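Local coordinates for protein phenylacetaldehyde dehydrogenase (Burkholderia cenocepacia, PDB 4O5H) that probably oxidises phenylacetaldehyde to phenylacetate with NAD+ as the electron acceptor, as a member of the aldehyde dehydrogenase family, at residues T404-R409 against A435-Y440; A191-A196 against L478-M483. One frame throughout, in Å; residues are numbered along the deposited sequence.

Interaction 1 of 2, residues T404-R409 against A435-Y440; sequences TTQAMR and ANDTPY
Gln406 and Asp437 meet from two chain turns whose backbones come no nearer than 8.0 Å, CA of Gln406 to CA of Asp437, so side chains alone bridge the gap. Gln406 sits at the second position of a type I beta turn from Thr405 to Met408, closed by Met408 N to Thr405 O at 3.1 Å; Asp437 is the centre of an inverse gamma turn near the end of helix 428-436. The two side chains run past each other in opposite directions, which sets amide and carboxylate alongside one another. The amide of Gln406 donates from NE2 to OD2 of Asp437 at 2.9 Å, with an N-H...O angle of 178° that is essentially straight. OD2 lies in the amide plane of Gln406, whereas the donor reaches it from the anti side and tilted out of the carboxylate plane; the planes of the two groups are 46° apart.

These turns belong to the domain built on the seven-stranded sheet, probably the catalytic domain of the aldehyde dehydrogenase fold: residues 404-409 link strand 399-402 to helix 409-412, and residues 435-440 lead into strand 443-447. A bend at chi2 (-67°) curls the glutamine amide round so that NE2 comes beside OD2. Where the backbone places it, CB of Gln406 already lies 3.5 Å from OD2 of Asp437. The other end of the amide is held as well, OE1 bonding Tyr324 OH, which restrains rotation of the group. OD2 of Asp437 also forms a salt bridge with Arg412 NH1, a charge that probably favours the ionised carboxylate, and the same NH1 makes a weak hydrogen bond to Gln406 O.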
loop_
_atom_site.group_PDB
_atom_site.type_symbol
_atom_site.label_atom_id
_atom_site.label_comp_id
_atom_site.label_asym_id
_atom_site.label_seq_id
_atom_site.Cartn_x
_atom_site.Cartn_y
_atom_site.Cartn_z
ATOM N N THR A 404 24.782 23.082 -15.515
ATOM C CA THR A 404 23.733 23.063 -14.493
ATOM C C THR A 404 24.312 22.667 -13.150
ATOM O O THR A 404 25.394 22.115 -13.082
ATOM C CB THR A 404 22.643 22.063 -14.842
ATOM O OG1 THR A 404 23.241 20.789 -15.115
ATOM C CG2 THR A 404 21.855 22.522 -16.057
ATOM N N THR A 405 23.598 22.973 -12.076
ATOM C CA THR A 405 23.987 22.545 -10.721
ATOM C C THR A 405 22.773 21.924 -10.017
ATOM O O THR A 405 21.623 22.156 -10.420
ATOM C CB THR A 405 24.432 23.735 -9.857
ATOM O OG1 THR A 405 23.306 24.591 -9.673
ATOM C CG2 THR A 405 25.568 24.508 -10.507
ATOM N N GLN A 406 23.025 21.201 -8.930
ATOM C CA GLN A 406 21.957 20.522 -8.202
ATOM C C GLN A 406 20.944 21.489 -7.606
ATOM O O GLN A 406 19.820 21.094 -7.337
ATOM C CB GLN A 406 22.526 19.605 -7.099
ATOM C CG GLN A 406 23.411 18.475 -7.631
ATOM C CD GLN A 406 22.635 17.454 -8.454
ATOM O OE1 GLN A 406 22.846 17.321 -9.668
ATOM N NE2 GLN A 406 21.709 16.742 -7.795
ATOM N N ALA A 407 21.319 22.746 -7.426
ATOM C CA ALA A 407 20.386 23.726 -6.877
ATOM C C ALA A 407 19.359 24.239 -7.877
ATOM O O ALA A 407 18.393 24.875 -7.487
ATOM C CB ALA A 407 21.173 24.915 -6.305
ATOM N N MET A 408 19.568 24.042 -9.164
ATOM C CA MET A 408 18.685 24.687 -10.143
ATOM C C MET A 408 17.354 23.987 -10.259
ATOM O O MET A 408 17.281 22.764 -10.143
ATOM C CB MET A 408 19.336 24.674 -11.523
ATOM C CG MET A 408 20.604 25.501 -11.612
ATOM S SD MET A 408 21.203 25.485 -13.304
ATOM C CE MET A 408 22.690 26.475 -13.096
ATOM N N ARG A 409 16.311 24.740 -10.555
ATOM C CA ARG A 409 14.942 24.154 -10.718
ATOM C C ARG A 409 14.883 23.062 -11.780
ATOM O O ARG A 409 14.255 22.038 -11.556
ATOM C CB ARG A 409 13.933 25.212 -11.079
ATOM C CG ARG A 409 13.797 26.291 -10.035
ATOM C CD ARG A 409 12.610 27.186 -10.329
ATOM N NE ARG A 409 11.405 26.369 -10.367
ATOM C CZ ARG A 409 10.291 26.706 -10.993
ATOM N NH1 ARG A 409 10.191 27.869 -11.610
ATOM N NH2 ARG A 409 9.254 25.865 -10.983
ATOM N N ALA A 435 22.932 11.102 -7.767
ATOM C CA ALA A 435 21.828 10.379 -8.301
ATOM C C ALA A 435 20.673 10.275 -7.277
ATOM O O ALA A 435 19.500 10.421 -7.652
ATOM C CB ALA A 435 22.281 8.998 -8.743
ATOM N N ASN A 436 21.011 10.061 -6.011
ATOM C CA ASN A 436 20.031 10.005 -4.943
ATOM C C ASN A 436 19.592 11.364 -4.413
ATOM O O ASN A 436 18.692 11.410 -3.600
ATOM C CB ASN A 436 20.522 9.148 -3.770
ATOM C CG ASN A 436 20.583 7.673 -4.110
ATOM O OD1 ASN A 436 19.775 7.169 -4.883
ATOM N ND2 ASN A 436 21.520 6.975 -3.518
ATOM N N ASP A 437 20.179 12.448 -4.897
ATOM C CA ASP A 437 19.834 13.809 -4.451
ATOM C C ASP A 437 18.565 14.319 -5.181
ATOM O O ASP A 437 18.624 15.212 -6.054
ATOM C CB ASP A 437 21.044 14.750 -4.682
ATOM C CG ASP A 437 20.775 16.186 -4.247
ATOM O OD1 ASP A 437 20.064 16.364 -3.239
ATOM O OD2 ASP A 437 21.242 17.134 -4.927
ATOM N N THR A 438 17.434 13.739 -4.779
ATOM C CA THR A 438 16.121 13.971 -5.384
ATOM C C THR A 438 15.100 13.460 -4.390
ATOM O O THR A 438 15.367 12.495 -3.672
ATOM C CB THR A 438 15.974 13.264 -6.746
ATOM O OG1 THR A 438 14.647 13.403 -7.237
ATOM C CG2 THR A 438 16.284 11.754 -6.654
ATOM N N PRO A 439 13.911 14.071 -4.363
ATOM C CA PRO A 439 12.842 13.480 -3.581
ATOM C C PRO A 439 12.286 12.207 -4.247
ATOM O O PRO A 439 11.588 11.451 -3.596
ATOM C CB PRO A 439 11.795 14.573 -3.540
ATOM C CG PRO A 439 12.078 15.413 -4.733
ATOM C CD PRO A 439 13.561 15.399 -4.890
ATOM N N TYR A 440 12.621 11.971 -5.526
ATOM C CA TYR A 440 12.017 10.897 -6.302
ATOM C C TYR A 440 12.798 9.594 -6.219
ATOM O O TYR A 440 13.874 9.546 -5.613
ATOM C CB TYR A 440 11.877 11.329 -7.760
ATOM C CG TYR A 440 10.926 12.480 -7.930
ATOM C CD1 TYR A 440 9.583 12.363 -7.560
ATOM C CD2 TYR A 440 11.348 13.689 -8.464
ATOM C CE1 TYR A 440 8.693 13.410 -7.751
ATOM C CE2 TYR A 440 10.471 14.739 -8.632
ATOM C CZ TYR A 440 9.147 14.582 -8.284
ATOM O OH TYR A 440 8.270 15.619 -8.480
#

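Interaction 2 of 2, residues A191-A196 against L478-M483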
loop_
_atom_site.group_PDB
_atom_site.type_symbol
_atom_site.label_atom_id
_atom_site.label_comp_id
_atom_site.label_asym_id
_atom_site.label_seq_id
_atom_site.Cartn_x
_atom_site.Cartn_y
_atom_site.Cartn_z
ATOM N N ALA A 191 -3.985 2.195 -19.617
ATOM C CA ALA A 191 -5.316 1.631 -19.395
ATOM C C ALA A 191 -5.195 0.124 -19.228
ATOM O O ALA A 191 -5.820 -0.480 -18.336
ATOM C CB ALA A 191 -6.252 1.967 -20.558
ATOM N N ALA A 192 -4.411 -0.490 -20.101
ATOM C CA ALA A 192 -4.192 -1.931 -20.023
ATOM C C ALA A 192 -3.517 -2.323 -18.713
ATOM O O ALA A 192 -3.924 -3.301 -18.064
ATOM C CB ALA A 192 -3.377 -2.410 -21.199
ATOM N N TRP A 193 -2.492 -1.575 -18.320
ATOM C CA TRP A 193 -1.811 -1.889 -17.074
ATOM C C TRP A 193 -2.756 -1.879 -15.868
ATOM O O TRP A 193 -2.568 -2.662 -14.963
ATOM C CB TRP A 193 -0.712 -0.909 -16.795
ATOM C CG TRP A 193 0.458 -1.074 -17.641
ATOM C CD1 TRP A 193 0.624 -1.910 -18.692
ATOM C CD2 TRP A 193 1.641 -0.332 -17.535
ATOM N NE1 TRP A 193 1.849 -1.730 -19.249
ATOM C CE2 TRP A 193 2.507 -0.778 -18.535
ATOM C CE3 TRP A 193 2.098 0.623 -16.613
ATOM C CZ2 TRP A 193 3.796 -0.276 -18.685
ATOM C CZ3 TRP A 193 3.383 1.122 -16.743
ATOM C CH2 TRP A 193 4.212 0.681 -17.796
ATOM N N LYS A 194 -3.749 -1.015 -15.854
ATOM C CA LYS A 194 -4.676 -0.944 -14.711
ATOM C C LYS A 194 -5.793 -1.947 -14.845
ATOM O O LYS A 194 -6.269 -2.487 -13.862
ATOM C CB LYS A 194 -5.350 0.418 -14.610
ATOM C CG LYS A 194 -4.444 1.626 -14.561
ATOM C CD LYS A 194 -3.604 1.685 -13.341
ATOM C CE LYS A 194 -3.124 3.110 -13.093
ATOM N NZ LYS A 194 -1.783 3.046 -12.461
ATOM N N ILE A 195 -6.303 -2.127 -16.043
ATOM C CA ILE A 195 -7.496 -2.971 -16.226
ATOM C C ILE A 195 -7.129 -4.469 -16.187
ATOM O O ILE A 195 -7.856 -5.254 -15.614
ATOM C CB ILE A 195 -8.199 -2.633 -17.567
ATOM C CG1 ILE A 195 -8.789 -1.224 -17.505
ATOM C CG2 ILE A 195 -9.299 -3.641 -17.901
ATOM C CD1 ILE A 195 -9.277 -0.731 -18.861
ATOM N N ALA A 196 -6.004 -4.850 -16.819
ATOM C CA ALA A 196 -5.721 -6.276 -16.999
ATOM C C ALA A 196 -5.604 -7.050 -15.670
ATOM O O ALA A 196 -6.216 -8.089 -15.513
ATOM C CB ALA A 196 -4.539 -6.519 -17.902
ATOM N N LEU A 478 8.014 -8.050 -15.379
ATOM C CA LEU A 478 8.904 -7.331 -14.465
ATOM C C LEU A 478 8.176 -6.146 -13.819
ATOM O O LEU A 478 7.799 -5.212 -14.508
ATOM C CB LEU A 478 10.149 -6.822 -15.187
ATOM C CG LEU A 478 11.237 -6.253 -14.272
ATOM C CD1 LEU A 478 11.872 -7.330 -13.416
ATOM C CD2 LEU A 478 12.328 -5.560 -15.105
ATOM N N PRO A 479 7.996 -6.197 -12.501
ATOM C CA PRO A 479 7.244 -5.132 -11.848
ATOM C C PRO A 479 7.926 -3.771 -11.969
ATOM O O PRO A 479 9.159 -3.667 -12.020
ATOM C CB PRO A 479 7.158 -5.580 -10.395
ATOM C CG PRO A 479 7.458 -7.045 -10.398
ATOM C CD PRO A 479 8.366 -7.279 -11.573
ATOM N N PHE A 480 7.106 -2.748 -11.917
ATOM C CA PHE A 480 7.525 -1.363 -12.084
ATOM C C PHE A 480 6.843 -0.502 -11.012
ATOM O O PHE A 480 5.636 -0.619 -10.808
ATOM C CB PHE A 480 7.048 -0.937 -13.496
ATOM C CG PHE A 480 7.221 0.499 -13.786
ATOM C CD1 PHE A 480 8.492 0.996 -14.172
ATOM C CD2 PHE A 480 6.170 1.370 -13.689
ATOM C CE1 PHE A 480 8.690 2.360 -14.435
ATOM C CE2 PHE A 480 6.352 2.741 -13.954
ATOM C CZ PHE A 480 7.598 3.233 -14.341
ATOM N N GLY A 481 7.576 0.411 -10.381
ATOM C CA GLY A 481 6.951 1.380 -9.492
ATOM C C GLY A 481 7.951 2.122 -8.679
ATOM O O GLY A 481 9.130 1.899 -8.802
ATOM N N GLY A 482 7.476 3.013 -7.825
ATOM C CA GLY A 482 8.329 3.966 -7.157
ATOM C C GLY A 482 8.772 3.641 -5.736
ATOM O O GLY A 482 8.070 2.924 -4.975
ATOM N N MET A 483 9.922 4.230 -5.405
ATOM C CA MET A 483 10.377 4.477 -4.051
ATOM C C MET A 483 10.262 5.983 -3.748
ATOM O O MET A 483 10.068 6.802 -4.648
ATOM C CB MET A 483 11.865 4.095 -3.916
ATOM C CG MET A 483 12.138 2.643 -4.253
ATOM S SD MET A 483 13.781 2.199 -3.708
ATOM C CE MET A 483 13.803 0.487 -4.286
#
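Trp193 and Phe480 meet by a single close approach, CZ3 of Trp193 to CD2 of Phe480 at 4.1 Å, while their CA atoms stay 10.6 Å apart. The six-membered ring of the indole and the phenyl ring have centroids 6.0 Å apart and planes inclined at 58°, a geometry that is neither a parallel stack nor a T-shaped pair. Phe480 extends with CG anti to its backbone N (chi1 172°), carrying the ring off the loop toward the helix.

In the aldehyde dehydrogenase fold this joins helix 187-201, which follows the long strand 166-181, to the loop between strands 465-468 and 487-488. Phe480 packs on Cys317, which lies in a segment matching the family's active-site cysteine signature, so the pair probably lines the substrate pocket near the probable catalytic cysteine, as in related aldehyde dehydrogenases. The ring-to-ring touch is the loose part: it buries just 62 Å² between partly exposed residues. Each ring has further packing partners, Cys138 and Leu492 for Trp193, Thr318 beside Cys317 for Phe480. At Pro479 the same loop meets the second subunit, Pro479 O bonding Ser505 OG there.

Overall arrangement
From the N terminus, the chain first passes residues 191-196 on helix 187-201, next to the mixed sheet that contains strand 166-181. It then runs through the seven-stranded sheet, where residues 404-409 and 435-440 close interaction 1, a short loop with 25 residues between its segments. Residues 478-483 finally close interaction 2, whose 281 intervening residues enclose all of interaction 1; the two loops therefore nest and do not cross. Interaction 1 joins connections within the seven-stranded part, whereas interaction 2 brings the loop after its strand 465-468 back to helix 187-201. Their centres are 26 Å apart, and nearest atoms, about 4 Å apart, do not touch.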